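Local coordinates for Lmo2349 protein (Listeria monocytogenes, PDB 4GVO), which probably serves as the extracellular solute-binding protein of an ABC importer for L-cystine, capturing an amino-acid ligand between its two lobes, at residues P47-K52 with S210-E215; V63-G68 with K85-N90; Q76-K81 with T126-L131. All blocks are in the same frame, centred on the assembly; numbering follows the deposited sequence.

Interaction 1: residues P47-K52 with S210-E215; sequences PGYKFK and SKKVDE. With NA (sodium ion), chain D.
Tyr-49 and Lys-212 make the larger share of this contact, the aromatic side chain reaching from its strand to a helix. The Tyr-49 ring carbon CE2 lies 3.8 Å from Lys-212 CG, and the two side chains cross at about a right angle. What the tyrosine touches is the aliphatic root of the lysine: the bend at chi2 (-80°) leaves CB and CG beside CE2 and leads the rest of the chain, with its ammonium group, away from the ring. A lysine suits this border position because its first methylenes can pack beside an aromatic ring while the charged end stays near solvent. Two residues along the strand, on the same side, Phe-51 brings its CZ to within 4.4 Å of Val-213 CG2, the methyl lying near the ring plane at the edge. The arrangement is the alpha/beta layering of periplasmic-binding-protein lobes: strand 49-55 pairs in parallel with strand 9-15, and helix 207-222 packs across the side chains. Val-213 also rests on Phe-200 of the same sheet. While the Tyr-49 ring is buried, its carbonyl O binds a sodium ion at 2.2 Å, with Asp-43 OD1, Leu-46 O and a water; Asp-43 OD2 accepts from Phe-51 N.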
loop_
_atom_site.group_PDB
_atom_site.type_symbol
_atom_site.label_atom_id
_atom_site.label_comp_id
_atom_site.label_asym_id
_atom_site.label_seq_id
_atom_site.Cartn_x
_atom_site.Cartn_y
_atom_site.Cartn_z
ATOM N N PRO A 47 19.001 -18.779 0.311
ATOM C CA PRO A 47 19.901 -19.177 1.389
ATOM C C PRO A 47 21.117 -18.282 1.614
ATOM O O PRO A 47 21.674 -18.282 2.712
ATOM C CB PRO A 47 20.308 -20.597 0.993
ATOM C CG PRO A 47 20.077 -20.706 -0.463
ATOM C CD PRO A 47 18.923 -19.780 -0.766
ATOM N N GLY A 48 21.448 -17.448 0.630
ATOM C CA GLY A 48 22.561 -16.515 0.803
ATOM C C GLY A 48 22.198 -15.229 1.518
ATOM O O GLY A 48 23.038 -14.354 1.706
ATOM N N TYR A 49 20.938 -15.103 1.933
ATOM C CA TYR A 49 20.473 -13.878 2.540
ATOM C C TYR A 49 19.662 -14.230 3.800
ATOM O O TYR A 49 19.059 -15.299 3.876
ATOM C CB TYR A 49 19.582 -13.110 1.574
ATOM C CG TYR A 49 20.318 -12.585 0.367
ATOM C CD1 TYR A 49 21.011 -11.380 0.424
ATOM C CD2 TYR A 49 20.376 -13.303 -0.803
ATOM C CE1 TYR A 49 21.709 -10.890 -0.678
ATOM C CE2 TYR A 49 21.063 -12.817 -1.915
ATOM C CZ TYR A 49 21.704 -11.592 -1.852
ATOM O OH TYR A 49 22.379 -11.091 -2.931
ATOM N N LYS A 50 19.638 -13.313 4.752
ATOM C CA LYS A 50 18.764 -13.398 5.933
ATOM C C LYS A 50 18.028 -12.085 5.994
ATOM O O LYS A 50 18.638 -11.062 6.059
ATOM C CB LYS A 50 19.582 -13.605 7.227
ATOM C CG LYS A 50 18.775 -13.742 8.518
ATOM C CD LYS A 50 19.666 -13.615 9.766
ATOM C CE LYS A 50 19.634 -12.207 10.395
ATOM N NZ LYS A 50 20.987 -11.699 10.777
ATOM N N PHE A 51 16.714 -12.139 6.015
ATOM C CA PHE A 51 15.891 -10.928 6.010
ATOM C C PHE A 51 15.416 -10.673 7.422
ATOM O O PHE A 51 14.894 -11.567 8.098
ATOM C CB PHE A 51 14.695 -11.080 5.070
ATOM C CG PHE A 51 15.051 -11.074 3.606
ATOM C CD1 PHE A 51 15.690 -12.148 3.001
ATOM C CD2 PHE A 51 14.718 -9.988 2.779
ATOM C CE1 PHE A 51 16.018 -12.139 1.656
ATOM C CE2 PHE A 51 15.043 -10.011 1.426
ATOM C CZ PHE A 51 15.659 -11.106 0.869
ATOM N N LYS A 52 15.566 -9.443 7.854
ATOM C CA LYS A 52 15.021 -9.017 9.107
ATOM C C LYS A 52 14.215 -7.743 8.905
ATOM O O LYS A 52 14.478 -7.004 7.985
ATOM C CB LYS A 52 16.110 -8.763 10.101
ATOM C CG LYS A 52 17.038 -7.678 9.748
ATOM C CD LYS A 52 18.141 -7.536 10.792
ATOM C CE LYS A 52 17.612 -7.124 12.162
ATOM N NZ LYS A 52 18.719 -6.932 13.128
ATOM N N SER A 210 17.882 -7.208 -5.952
ATOM C CA SER A 210 16.609 -7.113 -6.682
ATOM C C SER A 210 16.386 -8.328 -7.584
ATOM O O SER A 210 15.266 -8.892 -7.638
ATOM C CB SER A 210 16.578 -5.810 -7.482
ATOM O OG SER A 210 15.287 -5.580 -7.960
ATOM N N LYS A 211 17.445 -8.738 -8.291
ATOM C CA LYS A 211 17.359 -9.927 -9.145
ATOM C C LYS A 211 17.041 -11.198 -8.341
ATOM O O LYS A 211 16.226 -12.016 -8.792
ATOM C CB LYS A 211 18.646 -10.084 -9.928
ATOM C CG LYS A 211 18.643 -11.177 -10.969
ATOM C CD LYS A 211 19.990 -11.232 -11.672
ATOM C CE LYS A 211 20.149 -12.509 -12.487
ATOM N NZ LYS A 211 21.497 -12.578 -13.141
ATOM N N LYS A 212 17.683 -11.344 -7.178
ATOM C CA LYS A 212 17.460 -12.492 -6.296
ATOM C C LYS A 212 16.018 -12.502 -5.809
ATOM O O LYS A 212 15.354 -13.549 -5.784
ATOM C CB LYS A 212 18.461 -12.511 -5.133
ATOM C CG LYS A 212 19.918 -12.728 -5.564
ATOM C CD LYS A 212 20.241 -14.167 -5.840
ATOM C CE LYS A 212 21.735 -14.345 -6.120
ATOM N NZ LYS A 212 22.060 -15.773 -6.326
ATOM N N VAL A 213 15.531 -11.349 -5.398
ATOM C CA VAL A 213 14.138 -11.235 -4.963
ATOM C C VAL A 213 13.202 -11.670 -6.086
ATOM O O VAL A 213 12.219 -12.379 -5.848
ATOM C CB VAL A 213 13.839 -9.789 -4.446
ATOM C CG1 VAL A 213 12.328 -9.503 -4.286
ATOM C CG2 VAL A 213 14.588 -9.567 -3.136
ATOM N N ASP A 214 13.454 -11.201 -7.313
ATOM C CA ASP A 214 12.634 -11.611 -8.467
ATOM C C ASP A 214 12.682 -13.104 -8.708
ATOM O O ASP A 214 11.657 -13.688 -8.997
ATOM C CB ASP A 214 13.079 -10.902 -9.764
ATOM C CG ASP A 214 12.640 -9.465 -9.831
ATOM O OD1 ASP A 214 11.537 -9.211 -9.274
ATOM O OD2 ASP A 214 13.313 -8.649 -10.547
ATOM N N GLU A 215 13.840 -13.729 -8.542
ATOM C CA GLU A 215 13.950 -15.181 -8.705
ATOM C C GLU A 215 13.088 -15.900 -7.668
ATOM O O GLU A 215 12.305 -16.794 -7.979
ATOM C CB GLU A 215 15.422 -15.604 -8.609
ATOM C CG GLU A 215 16.238 -15.200 -9.805
ATOM C CD GLU A 215 17.757 -15.285 -9.620
ATOM O OE1 GLU A 215 18.253 -15.607 -8.513
ATOM O OE2 GLU A 215 18.488 -15.004 -10.596
HETATM NA NA NA D . 17.351 -16.616 3.433
HETATM O O HOH W 1 17.687 -18.504 4.680
#

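Interaction 2: residues V63-G68 with K85-N90; sequences VSLGAG and KKFLFN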
loop_
_atom_site.group_PDB
_atom_site.type_symbol
_atom_site.label_atom_id
_atom_site.label_comp_id
_atom_site.label_asym_id
_atom_site.label_seq_id
_atom_site.Cartn_x
_atom_site.Cartn_y
_atom_site.Cartn_z
ATOM N N VAL A 63 12.074 7.704 3.453
ATOM C CA VAL A 63 13.113 8.547 4.073
ATOM C C VAL A 63 14.208 7.574 4.518
ATOM O O VAL A 63 15.402 7.815 4.248
ATOM C CB VAL A 63 12.517 9.361 5.271
ATOM C CG1 VAL A 63 13.619 10.110 5.996
ATOM C CG2 VAL A 63 11.432 10.318 4.764
ATOM N N SER A 64 13.842 6.479 5.186
ATOM C CA SER A 64 14.804 5.493 5.674
ATOM C C SER A 64 15.558 4.823 4.532
ATOM O O SER A 64 16.794 4.691 4.559
ATOM C CB SER A 64 14.055 4.502 6.558
ATOM O OG SER A 64 14.880 3.542 7.166
ATOM N N LEU A 65 14.839 4.451 3.487
ATOM C CA LEU A 65 15.458 3.807 2.331
ATOM C C LEU A 65 16.447 4.757 1.663
ATOM O O LEU A 65 17.583 4.347 1.332
ATOM C CB LEU A 65 14.384 3.288 1.338
ATOM C CG LEU A 65 14.892 2.481 0.138
ATOM C CD1 LEU A 65 15.567 1.142 0.518
ATOM C CD2 LEU A 65 13.744 2.226 -0.851
ATOM N N GLY A 66 16.037 6.011 1.500
ATOM C CA GLY A 66 16.919 6.960 0.903
ATOM C C GLY A 66 18.168 7.218 1.716
ATOM O O GLY A 66 19.243 7.490 1.144
ATOM N N ALA A 67 18.051 7.141 3.025
ATOM C CA ALA A 67 19.212 7.318 3.903
ATOM C C ALA A 67 20.060 6.037 4.105
ATOM O O ALA A 67 21.055 6.033 4.815
ATOM C CB ALA A 67 18.770 7.794 5.238
ATOM N N GLY A 68 19.649 4.947 3.479
ATOM C CA GLY A 68 20.340 3.675 3.580
ATOM C C GLY A 68 20.140 2.938 4.869
ATOM O O GLY A 68 20.919 2.000 5.193
ATOM N N LYS A 85 12.423 7.515 -10.198
ATOM C CA LYS A 85 13.531 8.435 -10.399
ATOM C C LYS A 85 14.533 8.330 -9.245
ATOM O O LYS A 85 15.715 8.589 -9.445
ATOM C CB LYS A 85 13.082 9.874 -10.616
ATOM C CG LYS A 85 12.716 10.668 -9.368
ATOM C CD LYS A 85 11.566 11.588 -9.740
ATOM C CE LYS A 85 11.017 12.457 -8.625
ATOM N NZ LYS A 85 11.066 11.876 -7.278
ATOM N N LYS A 86 14.085 7.875 -8.067
ATOM C CA LYS A 86 14.913 7.791 -6.867
ATOM C C LYS A 86 15.339 6.382 -6.481
ATOM O O LYS A 86 16.431 6.187 -5.923
ATOM C CB LYS A 86 14.216 8.400 -5.660
ATOM C CG LYS A 86 13.881 9.855 -5.756
ATOM C CD LYS A 86 13.061 10.273 -4.540
ATOM C CE LYS A 86 13.914 10.286 -3.263
ATOM N NZ LYS A 86 13.214 10.771 -2.041
ATOM N N PHE A 87 14.474 5.400 -6.761
ATOM C CA PHE A 87 14.615 4.036 -6.218
ATOM C C PHE A 87 14.502 2.966 -7.315
ATOM O O PHE A 87 13.948 3.212 -8.406
ATOM C CB PHE A 87 13.567 3.809 -5.142
ATOM C CG PHE A 87 13.680 4.731 -4.000
ATOM C CD1 PHE A 87 14.777 4.658 -3.162
ATOM C CD2 PHE A 87 12.729 5.713 -3.763
ATOM C CE1 PHE A 87 14.932 5.531 -2.068
ATOM C CE2 PHE A 87 12.875 6.570 -2.691
ATOM C CZ PHE A 87 13.958 6.481 -1.844
ATOM N N LEU A 88 15.004 1.779 -6.988
ATOM C CA LEU A 88 14.860 0.584 -7.791
ATOM C C LEU A 88 13.611 -0.179 -7.398
ATOM O O LEU A 88 13.372 -0.422 -6.227
ATOM C CB LEU A 88 16.103 -0.278 -7.607
ATOM C CG LEU A 88 16.152 -1.609 -8.342
ATOM C CD1 LEU A 88 16.066 -1.372 -9.855
ATOM C CD2 LEU A 88 17.442 -2.312 -7.962
ATOM N N PHE A 89 12.817 -0.551 -8.389
ATOM C CA PHE A 89 11.720 -1.504 -8.206
ATOM C C PHE A 89 12.142 -2.859 -8.760
ATOM O O PHE A 89 12.756 -2.919 -9.826
ATOM C CB PHE A 89 10.466 -1.071 -8.934
ATOM C CG PHE A 89 9.793 0.122 -8.295
ATOM C CD1 PHE A 89 10.311 1.386 -8.420
ATOM C CD2 PHE A 89 8.681 -0.030 -7.521
ATOM C CE1 PHE A 89 9.647 2.478 -7.813
ATOM C CE2 PHE A 89 8.047 1.040 -6.899
ATOM C CZ PHE A 89 8.512 2.287 -7.072
ATOM N N ASN A 90 11.815 -3.952 -8.067
ATOM C CA ASN A 90 12.039 -5.255 -8.664
ATOM C C ASN A 90 11.079 -5.421 -9.862
ATOM O O ASN A 90 10.154 -4.613 -10.033
ATOM C CB ASN A 90 11.937 -6.370 -7.640
ATOM C CG ASN A 90 10.529 -6.586 -7.163
ATOM O OD1 ASN A 90 9.930 -5.671 -6.611
ATOM N ND2 ASN A 90 9.991 -7.784 -7.380
#
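Phe-87 projects its ring against the helix turn that holds Leu-65 and Gly-66, and the contact is entirely one of packing. Starting from its CB, the side chain turns so that CG stands anti to the carbonyl carbon (chi1 -61°), which sends the ring out toward helix 61-66. At the base of the ring, CG lies 4.0 Å from Leu-65 CD2. The next atom, CD1, makes the tightest approach, 3.5 Å to the same methyl CD2. Further out, CE1 is 3.7 Å from Leu-65 CD2 and little farther from Leu-65 CG and Gly-66 N. At the tip, CZ lies 4.1 Å from Gly-66 CA, which sits at the ring edge and in its plane. This is an alpha/beta lobe of the periplasmic-binding-protein fold, with helix 61-66 beside its mixed sheet: Phe-87, in the link between helix 81-86 and strand 88-89, packs on that helix and also touches Met-201 of strand 191-202. Leucine fits because chi1 -175° turns CG and its CD2 methyl obliquely onto the CD1-CE1 side of the ring, whereas Gly-66 lets the phenyl edge come right up to the helix backbone. On one face of the ring lies the neighbouring Lys-86, its CB 3.6 Å above the plane and displaced toward the rim. The helix closes in a Schellman motif, with Gly-68 at positive phi and its N bonded to Leu-65 O at 3.0 Å.

Interaction 3: residues Q76-K81 with T126-L131; sequences QMEKSK and TSNGAL. With HIS (histidine), chain E.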
loop_
_atom_site.group_PDB
_atom_site.type_symbol
_atom_site.label_atom_id
_atom_site.label_comp_id
_atom_site.label_asym_id
_atom_site.label_seq_id
_atom_site.Cartn_x
_atom_site.Cartn_y
_atom_site.Cartn_z
ATOM N N GLN A 76 3.115 -2.580 0.289
ATOM C CA GLN A 76 2.173 -2.383 -0.824
ATOM C C GLN A 76 2.577 -1.189 -1.691
ATOM O O GLN A 76 1.732 -0.360 -2.077
ATOM C CB GLN A 76 0.757 -2.266 -0.311
ATOM C CG GLN A 76 0.201 -3.584 0.221
ATOM C CD GLN A 76 -0.070 -4.574 -0.888
ATOM O OE1 GLN A 76 -0.787 -4.261 -1.838
ATOM N NE2 GLN A 76 0.529 -5.756 -0.787
ATOM N N MET A 77 3.874 -1.072 -2.002
ATOM C CA MET A 77 4.350 0.142 -2.676
ATOM C C MET A 77 4.051 0.113 -4.179
ATOM O O MET A 77 4.545 -0.743 -4.922
ATOM C CB MET A 77 5.866 0.344 -2.471
ATOM C CG MET A 77 6.254 0.468 -0.992
ATOM S SD MET A 77 5.465 1.815 -0.111
ATOM C CE MET A 77 6.479 3.193 -0.652
ATOM N N GLU A 78 3.264 1.109 -4.596
ATOM C CA GLU A 78 2.916 1.324 -5.980
ATOM C C GLU A 78 4.060 1.887 -6.771
ATOM O O GLU A 78 4.728 2.830 -6.337
ATOM C CB GLU A 78 1.731 2.286 -6.028
ATOM C CG GLU A 78 0.422 1.693 -5.515
ATOM C CD GLU A 78 -0.596 2.803 -5.191
ATOM O OE1 GLU A 78 -1.042 3.493 -6.142
ATOM O OE2 GLU A 78 -0.921 3.017 -4.009
ATOM N N LYS A 79 4.270 1.370 -7.984
ATOM C CA LYS A 79 5.252 1.943 -8.866
ATOM C C LYS A 79 4.750 3.265 -9.423
ATOM O O LYS A 79 3.636 3.354 -9.890
ATOM C CB LYS A 79 5.624 0.991 -9.983
ATOM C CG LYS A 79 6.745 1.538 -10.859
ATOM C CD LYS A 79 6.909 0.778 -12.151
ATOM C CE LYS A 79 7.481 -0.584 -11.922
ATOM N NZ LYS A 79 7.415 -1.325 -13.206
ATOM N N SER A 80 5.561 4.286 -9.337
ATOM C CA SER A 80 5.294 5.597 -9.949
ATOM C C SER A 80 6.574 6.100 -10.573
ATOM O O SER A 80 7.668 5.765 -10.132
ATOM C CB SER A 80 4.824 6.608 -8.920
ATOM O OG SER A 80 5.836 6.936 -7.979
ATOM N N LYS A 81 6.425 6.970 -11.562
ATOM C CA LYS A 81 7.604 7.552 -12.177
ATOM C C LYS A 81 8.411 8.397 -11.186
ATOM O O LYS A 81 9.657 8.376 -11.219
ATOM C CB LYS A 81 7.214 8.293 -13.435
ATOM C CG LYS A 81 6.298 9.469 -13.198
ATOM C CD LYS A 81 6.020 10.238 -14.484
ATOM C CE LYS A 81 5.301 11.557 -14.226
ATOM N NZ LYS A 81 5.823 12.356 -13.086
ATOM N N THR A 126 2.583 10.944 2.144
ATOM C CA THR A 126 3.609 10.280 1.378
ATOM C C THR A 126 3.087 9.168 0.491
ATOM O O THR A 126 3.859 8.578 -0.256
ATOM C CB THR A 126 4.764 9.722 2.258
ATOM O OG1 THR A 126 4.407 8.479 2.849
ATOM C CG2 THR A 126 5.207 10.752 3.322
ATOM N N SER A 127 1.782 8.854 0.557
ATOM C CA SER A 127 1.284 7.757 -0.250
ATOM C C SER A 127 1.180 8.172 -1.746
ATOM O O SER A 127 1.017 9.351 -2.106
ATOM C CB SER A 127 -0.092 7.294 0.187
ATOM O OG SER A 127 -1.089 8.271 0.038
ATOM N N ASN A 128 1.179 7.155 -2.609
ATOM C CA ASN A 128 0.931 7.411 -4.014
ATOM C C ASN A 128 -0.447 8.044 -4.212
ATOM O O ASN A 128 -0.610 8.931 -5.044
ATOM C CB ASN A 128 1.100 6.160 -4.829
ATOM C CG ASN A 128 1.139 6.459 -6.322
ATOM O OD1 ASN A 128 1.899 7.345 -6.750
ATOM N ND2 ASN A 128 0.330 5.748 -7.100
ATOM N N GLY A 129 -1.445 7.617 -3.474
ATOM C CA GLY A 129 -2.777 8.172 -3.618
ATOM C C GLY A 129 -2.804 9.659 -3.311
ATOM O O GLY A 129 -3.528 10.425 -3.941
ATOM N N ALA A 130 -2.026 10.095 -2.320
ATOM C CA ALA A 130 -1.935 11.514 -2.045
ATOM C C ALA A 130 -1.398 12.293 -3.259
ATOM O O ALA A 130 -1.862 13.397 -3.521
ATOM C CB ALA A 130 -1.081 11.765 -0.777
ATOM N N LEU A 131 -0.396 11.754 -3.940
ATOM C CA LEU A 131 0.172 12.361 -5.121
ATOM C C LEU A 131 -0.842 12.426 -6.267
ATOM O O LEU A 131 -0.957 13.443 -6.954
ATOM C CB LEU A 131 1.465 11.645 -5.519
ATOM C CG LEU A 131 2.163 12.185 -6.764
ATOM C CD1 LEU A 131 2.625 13.642 -6.520
ATOM C CD2 LEU A 131 3.302 11.282 -7.191
HETATM N N HIS E . 0.059 1.671 -1.848
HETATM C CA HIS E . 0.586 2.848 -1.091
HETATM C C HIS E . 1.675 3.568 -1.815
HETATM O O HIS E . 2.184 3.030 -2.809
HETATM C CB HIS E . 1.087 2.411 0.274
HETATM C CG HIS E . -0.005 2.378 1.301
HETATM N ND1 HIS E . -1.050 1.547 1.182
HETATM C CD2 HIS E . -0.242 3.158 2.458
HETATM C CE1 HIS E . -1.904 1.772 2.213
HETATM N NE2 HIS E . -1.383 2.733 2.991
HETATM O OXT HIS E . 2.039 4.698 -1.416
HETATM O O HOH W 2 -1.728 5.019 -2.301
HETATM O O HOH W 3 4.425 7.790 -5.822
#
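A carboxylate met from above its plane is the odd feature here: Asn-128 ND2 donates to Glu-78 OE1 over 2.8 Å, nearly straight at 166°, yet 58° out of the carboxylate plane. The bond lies close to the amide plane, and the two flat groups stand nearly perpendicular. It spans the ligand cleft of a family 3 solute-binding protein, joining the loop after strand 72-73 to the start of helix 128-139. Asn-128, its CG swung opposite the backbone N (chi1 -168°), offers an N-H to the carboxylate and a carbonyl to water. The amino-acid ligand, modelled as histidine and also as S-oxy cysteine, is held from both segments: Glu-78 N donates to its O and Asn-128 N to its OXT, while Arg-83 also bonds to the histidine. Glu-78 OE2 and Gln-76 O lie 2.7 and 2.6 Å from the histidine N, where electron-rich oxygens would suit an ammonium group. OE2 also accepts from a water that Gly-129 N donates to. Ser-127 N-caps helix 128-139, OG accepting from Ala-130 N at 3.1 Å; Ser-80 caps helix 81-86, its OG bonded to Arg-83 N. A second water joins Ser-80 OG to Asn-128 OD1, 2.7 Å from each.

Overall arrangement
Along the chain, interaction 1 closes a long loop that contains the other two, whereas the segments of interactions 2 and 3 alternate. Interactions 1 and 2 have centres about 17 Å apart and pack helices within the lobe built on the mixed sheet. They meet where residues 210-215 of helix 207-222 touch residues 85-90: Asp-214 OD1 and Asn-90 ND2 form a probable hydrogen bond. Interaction 3, its centre about 13 Å from that of interaction 2, is joined to it by Phe-89, whose ring packs on the backbone at Glu-78 and Lys-79. Its centre is about 24 Å from that of interaction 1, without touching. Interaction 3 bridges to helix 128-139 of the other lobe across the ligand, consistent with a closed, ligand-bound form.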